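Local coordinates for protein Glucanase/chitosanase (Paenibacillus fukuinensis, PDB 4ZY9) that probably hydrolyses glycosidic bonds in chitosan and beta-glucan, this chain being one of its chitosan-binding CBM32 modules, a beta-sandwich without the catalytic domain, at residues A[45-50]-A[116-121]; A[73-78]-A[91-96]; A[8-13]-A[29-34]; A[62-67]-A[132-137]. The protein carries 1 engineered substitution. All coordinates share one frame; numbering follows the deposited sequence.

All four contacts belong to one beta-sandwich. Contacts 1 and 2 share a sheet, where strands 114-122 and 75-80 are neighbours. Contact 4 pairs two strands of the opposing sheet. Contact 3 joins two loops at the edge of contact 4, centres about 9 Å apart. No contact is wholly buried. In contacts 1, 2 and 4 the inward faces are largely apolar and meet in one core: Met117 and Ile50 touch Phe133, Ile77 touches Val63 and Leu65, and Tyr75 touches Leu65. Their outward faces differ. Contact 1 carries aromatic and cationic groups, contact 2 mostly threonines, contact 4 an arginine-tyrosine stack and water-linked charges. Contact 3 has one direct hydrogen bond, a buried ring and a leucine methyl on a glycine.

Contact 1: A[45-50]-A[116-121]. Engineered in segment 116-121: Met117 (natural residue Val).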
loop_
_atom_site.group_PDB
_atom_site.type_symbol
_atom_site.label_atom_id
_atom_site.label_comp_id
_atom_site.label_asym_id
_atom_site.label_seq_id
_atom_site.Cartn_x
_atom_site.Cartn_y
_atom_site.Cartn_z
ATOM N N VAL A 45 -1.435 8.371 14.932
ATOM C CA VAL A 45 -2.691 7.708 15.005
ATOM C C VAL A 45 -2.670 6.423 14.228
ATOM O O VAL A 45 -2.284 6.357 13.031
ATOM C CB VAL A 45 -3.812 8.550 14.381
ATOM C CG1 VAL A 45 -5.126 7.837 14.252
ATOM C CG2 VAL A 45 -4.061 9.877 15.066
ATOM N N ASP A 46 -3.045 5.330 14.909
ATOM C CA ASP A 46 -3.187 4.005 14.315
ATOM C C ASP A 46 -4.623 3.632 14.204
ATOM O O ASP A 46 -5.422 4.032 15.137
ATOM C CB ASP A 46 -2.468 2.976 15.214
ATOM C CG ASP A 46 -1.009 3.313 15.368
ATOM O OD1 ASP A 46 -0.314 3.490 14.327
ATOM O OD2 ASP A 46 -0.531 3.447 16.497
ATOM N N PRO A 47 -5.084 2.897 13.237
ATOM C CA PRO A 47 -4.303 2.435 12.074
ATOM C C PRO A 47 -4.279 3.469 10.990
ATOM O O PRO A 47 -4.927 4.520 11.051
ATOM C CB PRO A 47 -5.116 1.205 11.596
ATOM C CG PRO A 47 -6.594 1.665 11.817
ATOM C CD PRO A 47 -6.505 2.472 13.125
ATOM N N GLN A 48 -3.524 3.234 9.942
ATOM C CA GLN A 48 -3.592 3.943 8.680
ATOM C C GLN A 48 -3.536 3.000 7.542
ATOM O O GLN A 48 -3.033 1.878 7.693
ATOM C CB GLN A 48 -2.491 4.999 8.532
ATOM C CG GLN A 48 -2.467 5.991 9.650
ATOM C CD GLN A 48 -3.623 6.998 9.704
ATOM O OE1 GLN A 48 -3.840 7.623 10.810
ATOM N NE2 GLN A 48 -4.224 7.301 8.627
ATOM N N TRP A 49 -3.963 3.348 6.390
ATOM C CA TRP A 49 -4.021 2.432 5.194
ATOM C C TRP A 49 -3.943 3.187 3.934
ATOM O O TRP A 49 -4.305 4.403 3.884
ATOM C CB TRP A 49 -5.229 1.469 5.298
ATOM C CG TRP A 49 -6.565 2.135 5.396
ATOM C CD1 TRP A 49 -7.296 2.282 6.547
ATOM C CD2 TRP A 49 -7.286 2.812 4.370
ATOM N NE1 TRP A 49 -8.434 2.955 6.316
ATOM C CE2 TRP A 49 -8.527 3.280 4.992
ATOM C CE3 TRP A 49 -7.097 3.001 3.040
ATOM C CZ2 TRP A 49 -9.489 4.008 4.279
ATOM C CZ3 TRP A 49 -8.087 3.815 2.332
ATOM C CH2 TRP A 49 -9.232 4.249 2.957
ATOM N N ILE A 50 -3.576 2.503 2.857
ATOM C CA ILE A 50 -3.588 3.034 1.543
ATOM C C ILE A 50 -3.928 1.933 0.596
ATOM O O ILE A 50 -3.377 0.810 0.751
ATOM C CB ILE A 50 -2.236 3.710 1.194
ATOM C CG1 ILE A 50 -2.248 4.311 -0.224
ATOM C CG2 ILE A 50 -1.049 2.767 1.398
ATOM C CD1 ILE A 50 -1.153 5.286 -0.411
ATOM N N ARG A 116 -4.427 -3.222 -0.828
ATOM C CA ARG A 116 -4.284 -2.361 0.306
ATOM C C ARG A 116 -3.113 -2.739 1.187
ATOM O O ARG A 116 -2.912 -3.932 1.448
ATOM C CB ARG A 116 -5.548 -2.421 1.171
ATOM C CG ARG A 116 -5.626 -1.422 2.324
ATOM C CD ARG A 116 -7.008 -1.100 2.885
ATOM N NE ARG A 116 -7.559 -2.221 3.649
ATOM C CZ ARG A 116 -8.518 -2.087 4.595
ATOM N NH1 ARG A 116 -9.054 -0.900 4.796
ATOM N NH2 ARG A 116 -8.878 -3.120 5.284
HETATM N N MSE A 117 -2.427 -1.760 1.675
HETATM C CA MSE A 117 -1.496 -1.887 2.834
HETATM C C MSE A 117 -2.219 -1.315 4.017
HETATM O O MSE A 117 -2.622 -0.115 3.980
HETATM C CB MSE A 117 -0.245 -1.106 2.570
HETATM C CG MSE A 117 0.893 -1.342 3.569
HETATM SE SE MSE A 117 0.553 -0.609 5.411
HETATM C CE MSE A 117 0.328 1.268 4.997
ATOM N N HIS A 118 -2.578 -2.118 5.004
ATOM C CA HIS A 118 -3.259 -1.691 6.217
ATOM C C HIS A 118 -2.295 -1.808 7.387
ATOM O O HIS A 118 -1.831 -2.901 7.672
ATOM C CB HIS A 118 -4.545 -2.524 6.449
ATOM C CG HIS A 118 -5.370 -2.054 7.548
ATOM N ND1 HIS A 118 -5.123 -2.375 8.842
ATOM C CD2 HIS A 118 -6.393 -1.175 7.555
ATOM C CE1 HIS A 118 -5.985 -1.733 9.629
ATOM N NE2 HIS A 118 -6.755 -0.997 8.865
ATOM N N GLY A 119 -1.986 -0.742 8.011
ATOM C CA GLY A 119 -0.999 -0.693 9.016
ATOM C C GLY A 119 -1.558 -0.430 10.376
ATOM O O GLY A 119 -2.403 0.493 10.565
ATOM N N THR A 120 -1.118 -1.148 11.410
ATOM C CA THR A 120 -1.603 -1.012 12.768
ATOM C C THR A 120 -0.606 -0.610 13.804
ATOM O O THR A 120 -1.023 -0.113 14.891
ATOM C CB THR A 120 -2.383 -2.278 13.235
ATOM O OG1 THR A 120 -1.442 -3.338 13.222
ATOM C CG2 THR A 120 -3.585 -2.594 12.375
ATOM N N VAL A 121 0.677 -0.818 13.592
ATOM C CA VAL A 121 1.716 -0.420 14.525
ATOM C C VAL A 121 2.833 0.280 13.696
ATOM O O VAL A 121 3.306 -0.291 12.684
ATOM C CB VAL A 121 2.365 -1.547 15.369
ATOM C CG1 VAL A 121 3.386 -1.010 16.340
ATOM C CG2 VAL A 121 1.252 -2.367 16.117
#
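Ile50 and Met117 pair on the inner face of two antiparallel strands. Their backbones exchange two hydrogen bonds, Ile50 N to Met117 O at 3.0 Å and Met117 N to Ile50 O at 2.9 Å. Ile50 CG2 lies 4.1 Å from Met117 CB. Met117 is an engineered selenomethionine in place of valine. This face is buried mainly by the other sheet, where Met117 packs on Phe133 and Trp39. Gly119 N also bonds Gln48 O, at 2.8 Å.

The closer side-chain packing across the strands is on the outer face, along Pro47, His118 and Trp49. Pro47, after a cis peptide bond, sets CB 3.6 Å from His118 CE1. His118 CD2 is 3.7 Å from Trp49 CB, and the two rings meet rim to rim, planes 14° apart. Arg116 reaches over one face of the indole. Its CZ is 5.0 Å from the centroid of the Trp49 five-membered ring, a cation-pi contact. Gln78 takes a hydrogen bond from Arg116 NH2.

The loose, solvent side is the end at Thr120 and Val121, both exposed.

Backbone bonds thus join the strands, with apolar Ile50 and Met117 turned inward and the partly exposed Trp49, His118 and Arg116 outward.

Contact 2: A[73-78]-A[91-96]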
loop_
_atom_site.group_PDB
_atom_site.type_symbol
_atom_site.label_atom_id
_atom_site.label_comp_id
_atom_site.label_asym_id
_atom_site.label_seq_id
_atom_site.Cartn_x
_atom_site.Cartn_y
_atom_site.Cartn_z
ATOM N N SER A 73 5.631 -1.384 11.458
ATOM C CA SER A 73 6.117 -2.633 11.966
ATOM C C SER A 73 5.034 -3.695 12.033
ATOM O O SER A 73 5.397 -4.874 11.971
ATOM C CB SER A 73 6.803 -2.451 13.313
ATOM O OG SER A 73 5.919 -2.009 14.303
ATOM N N SER A 74 3.751 -3.303 12.161
ATOM C CA SER A 74 2.698 -4.235 11.977
ATOM C C SER A 74 1.868 -3.811 10.808
ATOM O O SER A 74 1.371 -2.657 10.907
ATOM C CB SER A 74 1.783 -4.461 13.233
ATOM O OG SER A 74 2.504 -5.078 14.283
ATOM N N TYR A 75 1.694 -4.614 9.811
ATOM C CA TYR A 75 0.772 -4.313 8.671
ATOM C C TYR A 75 0.370 -5.542 8.035
ATOM O O TYR A 75 1.002 -6.648 8.208
ATOM C CB TYR A 75 1.385 -3.361 7.694
ATOM C CG TYR A 75 2.587 -3.940 6.923
ATOM C CD1 TYR A 75 2.352 -4.481 5.662
ATOM C CD2 TYR A 75 3.884 -3.788 7.361
ATOM C CE1 TYR A 75 3.425 -5.011 4.929
ATOM C CE2 TYR A 75 4.958 -4.213 6.562
ATOM C CZ TYR A 75 4.650 -4.786 5.349
ATOM O OH TYR A 75 5.667 -5.275 4.514
ATOM N N THR A 76 -0.682 -5.449 7.249
ATOM C CA THR A 76 -1.113 -6.506 6.335
ATOM C C THR A 76 -1.149 -5.989 4.929
ATOM O O THR A 76 -1.265 -4.742 4.685
ATOM C CB THR A 76 -2.545 -7.047 6.698
ATOM O OG1 THR A 76 -3.427 -5.925 6.811
ATOM C CG2 THR A 76 -2.545 -7.688 8.164
ATOM N N ILE A 77 -1.072 -6.898 4.008
ATOM C CA ILE A 77 -1.422 -6.682 2.596
ATOM C C ILE A 77 -2.732 -7.347 2.350
ATOM O O ILE A 77 -2.886 -8.541 2.699
ATOM C CB ILE A 77 -0.323 -7.177 1.611
ATOM C CG1 ILE A 77 0.974 -6.555 1.903
ATOM C CG2 ILE A 77 -0.795 -6.956 0.182
ATOM C CD1 ILE A 77 0.994 -5.062 1.678
ATOM N N GLN A 78 -3.680 -6.639 1.774
ATOM C CA GLN A 78 -5.034 -7.166 1.556
ATOM C C GLN A 78 -5.489 -6.922 0.169
ATOM O O GLN A 78 -5.037 -5.952 -0.491
ATOM C CB GLN A 78 -6.008 -6.536 2.526
ATOM C CG GLN A 78 -5.541 -6.565 3.971
ATOM C CD GLN A 78 -6.490 -5.886 4.906
ATOM O OE1 GLN A 78 -7.294 -5.075 4.448
ATOM N NE2 GLN A 78 -6.260 -5.980 6.231
ATOM N N THR A 91 -6.818 -10.817 3.604
ATOM C CA THR A 91 -5.423 -10.679 3.909
ATOM C C THR A 91 -4.565 -11.693 3.253
ATOM O O THR A 91 -4.923 -12.895 3.318
ATOM C CB THR A 91 -5.225 -10.686 5.453
ATOM O OG1 THR A 91 -5.995 -9.564 5.905
ATOM C CG2 THR A 91 -3.798 -10.687 5.846
ATOM N N VAL A 92 -3.540 -11.283 2.575
ATOM C CA VAL A 92 -2.552 -12.200 1.930
ATOM C C VAL A 92 -1.225 -12.197 2.586
ATOM O O VAL A 92 -0.419 -13.136 2.258
ATOM C CB VAL A 92 -2.494 -11.893 0.433
ATOM C CG1 VAL A 92 -3.829 -12.066 -0.184
ATOM C CG2 VAL A 92 -1.863 -10.541 0.166
ATOM N N TYR A 93 -0.968 -11.290 3.494
ATOM C CA TYR A 93 0.309 -11.229 4.144
ATOM C C TYR A 93 0.126 -10.496 5.472
ATOM O O TYR A 93 -0.609 -9.426 5.424
ATOM C CB TYR A 93 1.395 -10.500 3.352
ATOM C CG TYR A 93 2.689 -10.275 4.063
ATOM C CD1 TYR A 93 3.587 -11.354 4.184
ATOM C CD2 TYR A 93 3.030 -9.114 4.602
ATOM C CE1 TYR A 93 4.774 -11.188 4.820
ATOM C CE2 TYR A 93 4.250 -8.897 5.242
ATOM C CZ TYR A 93 5.127 -9.981 5.345
ATOM O OH TYR A 93 6.357 -9.790 5.994
ATOM N N THR A 94 0.676 -10.923 6.550
ATOM C CA THR A 94 0.685 -10.280 7.796
ATOM C C THR A 94 2.087 -10.190 8.419
ATOM O O THR A 94 2.807 -11.275 8.404
ATOM C CB THR A 94 -0.232 -10.946 8.846
ATOM O OG1 THR A 94 -1.518 -11.119 8.320
ATOM C CG2 THR A 94 -0.207 -10.297 10.162
ATOM N N THR A 95 2.545 -9.088 8.992
ATOM C CA THR A 95 3.733 -9.087 9.807
ATOM C C THR A 95 3.494 -8.273 11.004
ATOM O O THR A 95 2.668 -7.326 11.029
ATOM C CB THR A 95 4.946 -8.548 9.046
ATOM O OG1 THR A 95 6.072 -8.720 9.847
ATOM C CG2 THR A 95 4.829 -7.015 8.677
ATOM N N THR A 96 4.206 -8.598 12.106
ATOM C CA THR A 96 4.347 -7.756 13.244
ATOM C C THR A 96 5.781 -7.375 13.520
ATOM O O THR A 96 6.061 -6.777 14.538
ATOM C CB THR A 96 3.717 -8.373 14.500
ATOM O OG1 THR A 96 4.467 -9.592 14.787
ATOM C CG2 THR A 96 2.181 -8.650 14.291
HETATM O O HOH W 1 4.842 -4.296 15.381
HETATM O O HOH W 2 7.310 -7.312 5.754
#
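Strands 75-78 and 91-95 run antiparallel, with axes 4.7 Å apart at closest approach, and a classic beta bulge interrupts their register where Val92 and Tyr93 both face Ile77. Ile77 O accepts from Val92 N at 2.8 Å and only weakly from Tyr93 N.

On the inner face, Thr95 CG2 sits over one face of the Tyr75 ring, 3.9 Å from its centroid. This is a CH-pi contact, displaced toward the CD2-CE2 side. Tyr75 CG stands between the backbone N and the carbonyl carbon (chi1 67°), which brings the ring beneath that methyl. The Tyr93 ring meets it obliquely, planes 50° apart, with CE2 4.0 Å from Tyr75 CE1. A water joins the two hydroxyls and donates to Tyr75 OH, which also bonds Asp103. A leucine in place of Tyr75 would probably cost Asp103 and this water one of their partners and leave the Thr95 methyl without a ring to rest on. Ile77, in one of its two conformers, packs its CG2 against Val92 CG2.

Across the sheet, Thr76 and Thr94 lie side by side, with Thr76 CG2 near Thr94 OG1 in one of two Thr76 conformers. A second water ties Ser73 OG and Ser74 OG to Thr96 O, to which it donates.

This is a bulged beta-hairpin, strands 75-80 and 90-95, at the edge of one sheet of the sandwich.

Contact 3: A[8-13]-A[29-34]; sequences NLALNK and RAFDGS
This is a loop-to-loop contact at the side of the sandwich, between the turns leading into strand 14-17 and the loop before strand 39-40. One direct hydrogen bond crosses it. Asn12 N donates to Phe31 O at 2.8 Å, almost straight at 173°.

Phe31 has the largest share of the packing. With CG anti to the carbonyl carbon (chi1 -62°), its ring is turned toward Ala10, and CD1 comes 3.8 Å from Ala10 CB. Ala10 O approaches the same ring obliquely. The ring is buried, and Phe133, Ile50 and Val52 also pack on it. It therefore ties the loops to both sheets.

Leu11 reaches across with CD1, 3.5 Å from Gly33 CA. The backbone angles at Gly33 call for glycine, which also leaves room for the Leu11 methyl. On the exposed side, two waters span the gap. Both donate to Asp32 O and, in one of two Asn12 conformers, accept from Asn12 ND2, one of them weakly.

Each loop is braced from within. Asn8 OD1 accepts from Ala10 N at 2.9 Å, above its amide plane, and also from Val135 N. Asp32 OD1 receives Ser34 N at 3.0 Å, while OD2 bonds Thr37.

Two Asx turns, one in each loop, flank the contact, and overlapping type I and type II beta turns shape segment 8-13.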
loop_
_atom_site.group_PDB
_atom_site.type_symbol
_atom_site.label_atom_id
_atom_site.label_comp_id
_atom_site.label_asym_id
_atom_site.label_seq_id
_atom_site.Cartn_x
_atom_site.Cartn_y
_atom_site.Cartn_z
ATOM N N ASN A 8 4.587 -3.504 -13.253
ATOM C CA ASN A 8 3.883 -2.872 -12.094
ATOM C C ASN A 8 2.491 -2.443 -12.471
ATOM O O ASN A 8 2.283 -1.399 -13.208
ATOM C CB ASN A 8 4.659 -1.740 -11.584
ATOM C CG ASN A 8 3.928 -0.937 -10.521
ATOM O OD1 ASN A 8 2.989 -1.416 -9.897
ATOM N ND2 ASN A 8 4.409 0.250 -10.260
ATOM N N LEU A 9 1.488 -3.175 -12.036
ATOM C CA LEU A 9 0.101 -2.958 -12.434
ATOM C C LEU A 9 -0.498 -1.731 -11.794
ATOM O O LEU A 9 -1.567 -1.239 -12.203
ATOM C CB LEU A 9 -0.779 -4.175 -12.020
ATOM C CG LEU A 9 -0.304 -5.479 -12.635
ATOM C CD1 LEU A 9 -1.014 -6.628 -11.920
ATOM C CD2 LEU A 9 -0.317 -5.505 -14.142
ATOM N N ALA A 10 0.180 -1.213 -10.774
ATOM C CA ALA A 10 -0.357 -0.096 -10.005
ATOM C C ALA A 10 0.128 1.263 -10.448
ATOM O O ALA A 10 -0.293 2.289 -9.903
ATOM C CB ALA A 10 0.000 -0.282 -8.536
ATOM N N LEU A 11 1.073 1.279 -11.414
ATOM C CA LEU A 11 1.664 2.588 -11.797
ATOM C C LEU A 11 0.646 3.574 -12.323
ATOM O O LEU A 11 -0.124 3.292 -13.204
ATOM C CB LEU A 11 2.763 2.279 -12.844
ATOM C CG LEU A 11 3.535 3.498 -13.344
ATOM C CD1 LEU A 11 4.374 4.056 -12.201
ATOM C CD2 LEU A 11 4.347 3.204 -14.554
ATOM N N ASN A 12 0.631 4.737 -11.753
ATOM C CA ASN A 12 -0.248 5.810 -12.252
ATOM C C ASN A 12 -1.717 5.554 -11.986
ATOM O O ASN A 12 -2.512 6.221 -12.612
ATOM C CB ASN A 12 -0.046 6.042 -13.778
ATOM C CG ASN A 12 1.393 6.424 -14.143
ATOM O OD1 ASN A 12 1.936 5.946 -15.169
ATOM N ND2 ASN A 12 2.059 7.195 -13.267
ATOM N N LYS A 13 -2.087 4.562 -11.152
ATOM C CA LYS A 13 -3.466 4.236 -10.895
ATOM C C LYS A 13 -3.959 5.066 -9.723
ATOM O O LYS A 13 -3.195 5.632 -8.964
ATOM C CB LYS A 13 -3.590 2.797 -10.541
ATOM C CG LYS A 13 -3.246 1.832 -11.640
ATOM C CD LYS A 13 -4.123 1.998 -12.870
ATOM C CE LYS A 13 -4.088 0.786 -13.721
ATOM N NZ LYS A 13 -2.763 0.826 -14.316
ATOM N N ARG A 29 0.973 9.704 -4.620
ATOM C CA ARG A 29 2.411 9.812 -4.714
ATOM C C ARG A 29 3.121 8.535 -4.491
ATOM O O ARG A 29 4.271 8.366 -4.923
ATOM C CB ARG A 29 2.942 10.852 -3.714
ATOM C CG ARG A 29 2.290 12.239 -3.718
ATOM C CD ARG A 29 2.391 12.834 -5.009
ATOM N NE ARG A 29 1.731 14.145 -5.028
ATOM C CZ ARG A 29 2.276 15.320 -4.694
ATOM N NH1 ARG A 29 3.532 15.422 -4.172
ATOM N NH2 ARG A 29 1.516 16.441 -4.892
ATOM N N ALA A 30 2.483 7.547 -3.834
ATOM C CA ALA A 30 3.120 6.192 -3.729
ATOM C C ALA A 30 3.063 5.457 -5.031
ATOM O O ALA A 30 3.774 4.428 -5.192
ATOM C CB ALA A 30 2.446 5.422 -2.640
ATOM N N PHE A 31 2.297 5.890 -6.037
ATOM C CA PHE A 31 2.037 5.155 -7.278
ATOM C C PHE A 31 2.579 5.782 -8.473
ATOM O O PHE A 31 2.209 5.416 -9.599
ATOM C CB PHE A 31 0.517 4.871 -7.318
ATOM C CG PHE A 31 0.084 4.020 -6.179
ATOM C CD1 PHE A 31 0.223 2.687 -6.249
ATOM C CD2 PHE A 31 -0.435 4.594 -5.062
ATOM C CE1 PHE A 31 -0.157 1.943 -5.153
ATOM C CE2 PHE A 31 -0.853 3.829 -3.976
ATOM C CZ PHE A 31 -0.658 2.492 -4.042
ATOM N N ASP A 32 3.423 6.779 -8.320
ATOM C CA ASP A 32 3.912 7.561 -9.464
ATOM C C ASP A 32 5.218 7.078 -10.060
ATOM O O ASP A 32 5.723 7.684 -10.973
ATOM C CB ASP A 32 3.987 9.036 -9.109
ATOM C CG ASP A 32 5.077 9.395 -8.070
ATOM O OD1 ASP A 32 5.765 8.478 -7.599
ATOM O OD2 ASP A 32 5.223 10.615 -7.830
ATOM N N GLY A 33 5.749 5.987 -9.586
ATOM C CA GLY A 33 6.906 5.441 -10.182
ATOM C C GLY A 33 8.178 6.133 -9.741
ATOM O O GLY A 33 9.253 5.769 -10.290
ATOM N N SER A 34 8.162 6.982 -8.708
ATOM C CA SER A 34 9.388 7.725 -8.230
ATOM C C SER A 34 9.577 7.664 -6.813
ATOM O O SER A 34 8.591 7.799 -6.003
ATOM C CB SER A 34 9.249 9.171 -8.688
ATOM O OG SER A 34 10.381 9.951 -8.286
HETATM O O HOH W 3 3.944 9.273 -12.671
HETATM O O HOH W 4 5.278 7.496 -13.860
#

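Contact 4: A[62-67]-A[132-137]; sequences RVKLNW and EFEVYG
Strands 62-67 and 132-136 form an antiparallel pair in the second sheet of the sandwich. Their backbone bonds include Glu134 N to Lys64 O at 2.8 Å and Asn66 N to Glu132 O at 2.9 Å.

On the outer face, the Arg62 guanidinium lies flat on the Tyr136 ring. The planes are 11° apart, and NH1 sits over the ring centre, 3.5 Å from Tyr136 CD1. The arginine chain is extended from CG to NE, with CG anti to the backbone N (chi1 166°), and runs alongside the tyrosine. Asp104 forms a salt bridge with Arg62 NE. Tyr136 OH donates to Glu134 OE1 at 2.6 Å, from above the carboxylate plane. An alanine replacing Tyr136 is likely to leave the guanidinium without its stacking surface and Glu134 without this donor.

Lys64 NZ and Glu134 OE1 are too far apart for a salt bridge, but two waters link the lysine to Glu134. In one of two Asn66 conformers, ND2 donates to the anti lone pair of Glu132 OE1 at 3.0 Å.

The inner face is apolar. Leu65 CD2 rests over one face of Phe133, 3.8 Å from the ring centroid. Val63 CG1, in one of two conformers, meets Phe133 CE1. The engineered Met117 of the opposing sheet covers both Leu65 and Phe133.

An apolar face turned to the other sheet fits the F5/8 type C (galactose-binding-like) beta-sandwich of CBM32 modules.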
loop_
_atom_site.group_PDB
_atom_site.type_symbol
_atom_site.label_atom_id
_atom_site.label_comp_id
_atom_site.label_asym_id
_atom_site.label_seq_id
_atom_site.Cartn_x
_atom_site.Cartn_y
_atom_site.Cartn_z
ATOM N N ARG A 62 2.119 -10.281 -6.039
ATOM C CA ARG A 62 3.304 -9.702 -5.411
ATOM C C ARG A 62 3.071 -8.211 -5.132
ATOM O O ARG A 62 2.468 -7.528 -5.981
ATOM C CB ARG A 62 4.529 -9.945 -6.257
ATOM C CG ARG A 62 5.706 -9.155 -5.926
ATOM C CD ARG A 62 6.924 -9.301 -6.894
ATOM N NE ARG A 62 8.032 -8.424 -6.593
ATOM C CZ ARG A 62 8.710 -7.761 -7.527
ATOM N NH1 ARG A 62 8.530 -7.946 -8.809
ATOM N NH2 ARG A 62 9.683 -6.915 -7.126
ATOM N N VAL A 63 3.562 -7.747 -4.007
ATOM C CA VAL A 63 3.547 -6.318 -3.698
ATOM C C VAL A 63 4.911 -5.932 -3.225
ATOM O O VAL A 63 5.555 -6.647 -2.406
ATOM C CB VAL A 63 2.562 -5.998 -2.544
ATOM C CG1 VAL A 63 2.704 -4.592 -1.997
ATOM C CG2 VAL A 63 1.145 -6.128 -3.027
ATOM N N LYS A 64 5.433 -4.819 -3.750
ATOM C CA LYS A 64 6.689 -4.229 -3.259
ATOM C C LYS A 64 6.422 -2.873 -2.635
ATOM O O LYS A 64 5.778 -1.974 -3.257
ATOM C CB LYS A 64 7.718 -4.141 -4.371
ATOM C CG LYS A 64 9.052 -3.675 -3.859
ATOM C CD LYS A 64 10.076 -3.538 -5.075
ATOM C CE LYS A 64 11.255 -2.616 -4.813
ATOM N NZ LYS A 64 12.100 -2.026 -5.887
ATOM N N LEU A 65 6.878 -2.675 -1.436
ATOM C CA LEU A 65 6.790 -1.415 -0.671
ATOM C C LEU A 65 8.144 -0.781 -0.491
ATOM O O LEU A 65 9.105 -1.509 -0.029
ATOM C CB LEU A 65 6.174 -1.625 0.637
ATOM C CG LEU A 65 4.785 -2.324 0.652
ATOM C CD1 LEU A 65 4.308 -2.571 2.058
ATOM C CD2 LEU A 65 3.734 -1.489 -0.068
ATOM N N ASN A 66 8.315 0.472 -0.807
ATOM C CA ASN A 66 9.521 1.209 -0.495
ATOM C C ASN A 66 9.192 2.248 0.541
ATOM O O ASN A 66 8.587 3.295 0.225
ATOM C CB ASN A 66 10.073 1.840 -1.741
ATOM C CG ASN A 66 11.333 2.694 -1.467
ATOM O OD1 ASN A 66 11.843 2.716 -0.419
ATOM N ND2 ASN A 66 11.852 3.278 -2.567
ATOM N N TRP A 67 9.433 1.915 1.789
ATOM C CA TRP A 67 9.127 2.782 2.912
ATOM C C TRP A 67 9.966 3.959 3.095
ATOM O O TRP A 67 11.211 3.860 2.905
ATOM C CB TRP A 67 9.185 1.950 4.188
ATOM C CG TRP A 67 8.166 0.845 4.351
ATOM C CD1 TRP A 67 8.346 -0.442 4.195
ATOM C CD2 TRP A 67 6.813 1.005 4.809
ATOM N NE1 TRP A 67 7.207 -1.132 4.454
ATOM C CE2 TRP A 67 6.234 -0.235 4.787
ATOM C CE3 TRP A 67 5.958 2.101 5.118
ATOM C CZ2 TRP A 67 4.905 -0.448 5.231
ATOM C CZ3 TRP A 67 4.709 1.876 5.550
ATOM C CH2 TRP A 67 4.161 0.643 5.554
ATOM N N GLU A 132 6.978 4.344 -2.638
ATOM C CA GLU A 132 6.537 3.583 -3.727
ATOM C C GLU A 132 5.747 2.339 -3.233
ATOM O O GLU A 132 6.127 1.720 -2.236
ATOM C CB GLU A 132 7.636 3.108 -4.672
ATOM C CG GLU A 132 8.462 4.249 -5.214
ATOM C CD GLU A 132 9.745 3.806 -5.971
ATOM O OE1 GLU A 132 10.671 3.373 -5.293
ATOM O OE2 GLU A 132 9.735 3.862 -7.179
ATOM N N PHE A 133 4.687 1.977 -3.942
ATOM C CA PHE A 133 3.884 0.754 -3.696
ATOM C C PHE A 133 3.592 0.188 -5.067
ATOM O O PHE A 133 2.910 0.871 -5.862
ATOM C CB PHE A 133 2.614 1.239 -2.956
ATOM C CG PHE A 133 1.650 0.221 -2.482
ATOM C CD1 PHE A 133 1.441 -1.045 -3.091
ATOM C CD2 PHE A 133 0.725 0.552 -1.462
ATOM C CE1 PHE A 133 0.410 -1.895 -2.683
ATOM C CE2 PHE A 133 -0.307 -0.303 -1.115
ATOM C CZ PHE A 133 -0.450 -1.535 -1.694
ATOM N N GLU A 134 4.179 -0.962 -5.332
ATOM C CA GLU A 134 4.057 -1.622 -6.667
ATOM C C GLU A 134 3.280 -2.894 -6.488
ATOM O O GLU A 134 3.409 -3.536 -5.469
ATOM C CB GLU A 134 5.429 -1.887 -7.208
ATOM C CG GLU A 134 6.328 -0.634 -7.316
ATOM C CD GLU A 134 7.793 -0.841 -7.583
ATOM O OE1 GLU A 134 8.213 -1.971 -7.712
ATOM O OE2 GLU A 134 8.561 0.196 -7.571
ATOM N N VAL A 135 2.608 -3.304 -7.535
ATOM C CA VAL A 135 1.802 -4.511 -7.567
ATOM C C VAL A 135 2.086 -5.288 -8.825
ATOM O O VAL A 135 2.121 -4.741 -9.921
ATOM C CB VAL A 135 0.264 -4.128 -7.504
ATOM C CG1 VAL A 135 -0.573 -5.411 -7.548
ATOM C CG2 VAL A 135 -0.071 -3.402 -6.284
ATOM N N TYR A 136 2.334 -6.584 -8.696
ATOM C CA TYR A 136 2.665 -7.441 -9.814
ATOM C C TYR A 136 1.802 -8.675 -9.847
ATOM O O TYR A 136 1.246 -9.076 -8.823
ATOM C CB TYR A 136 4.170 -7.900 -9.810
ATOM C CG TYR A 136 5.127 -6.730 -9.690
ATOM C CD1 TYR A 136 5.514 -6.102 -8.502
ATOM C CD2 TYR A 136 5.708 -6.205 -10.876
ATOM C CE1 TYR A 136 6.378 -5.023 -8.541
ATOM C CE2 TYR A 136 6.582 -5.151 -10.853
ATOM C CZ TYR A 136 6.833 -4.611 -9.704
ATOM O OH TYR A 136 7.714 -3.487 -9.814
ATOM N N GLY A 137 1.724 -9.335 -11.004
ATOM C CA GLY A 137 0.990 -10.587 -11.154
ATOM C C GLY A 137 1.752 -11.607 -11.970
ATOM O O GLY A 137 1.169 -12.653 -12.383
HETATM O O HOH W 5 10.823 -2.416 -8.383
HETATM O O HOH W 6 10.479 0.680 -5.891
#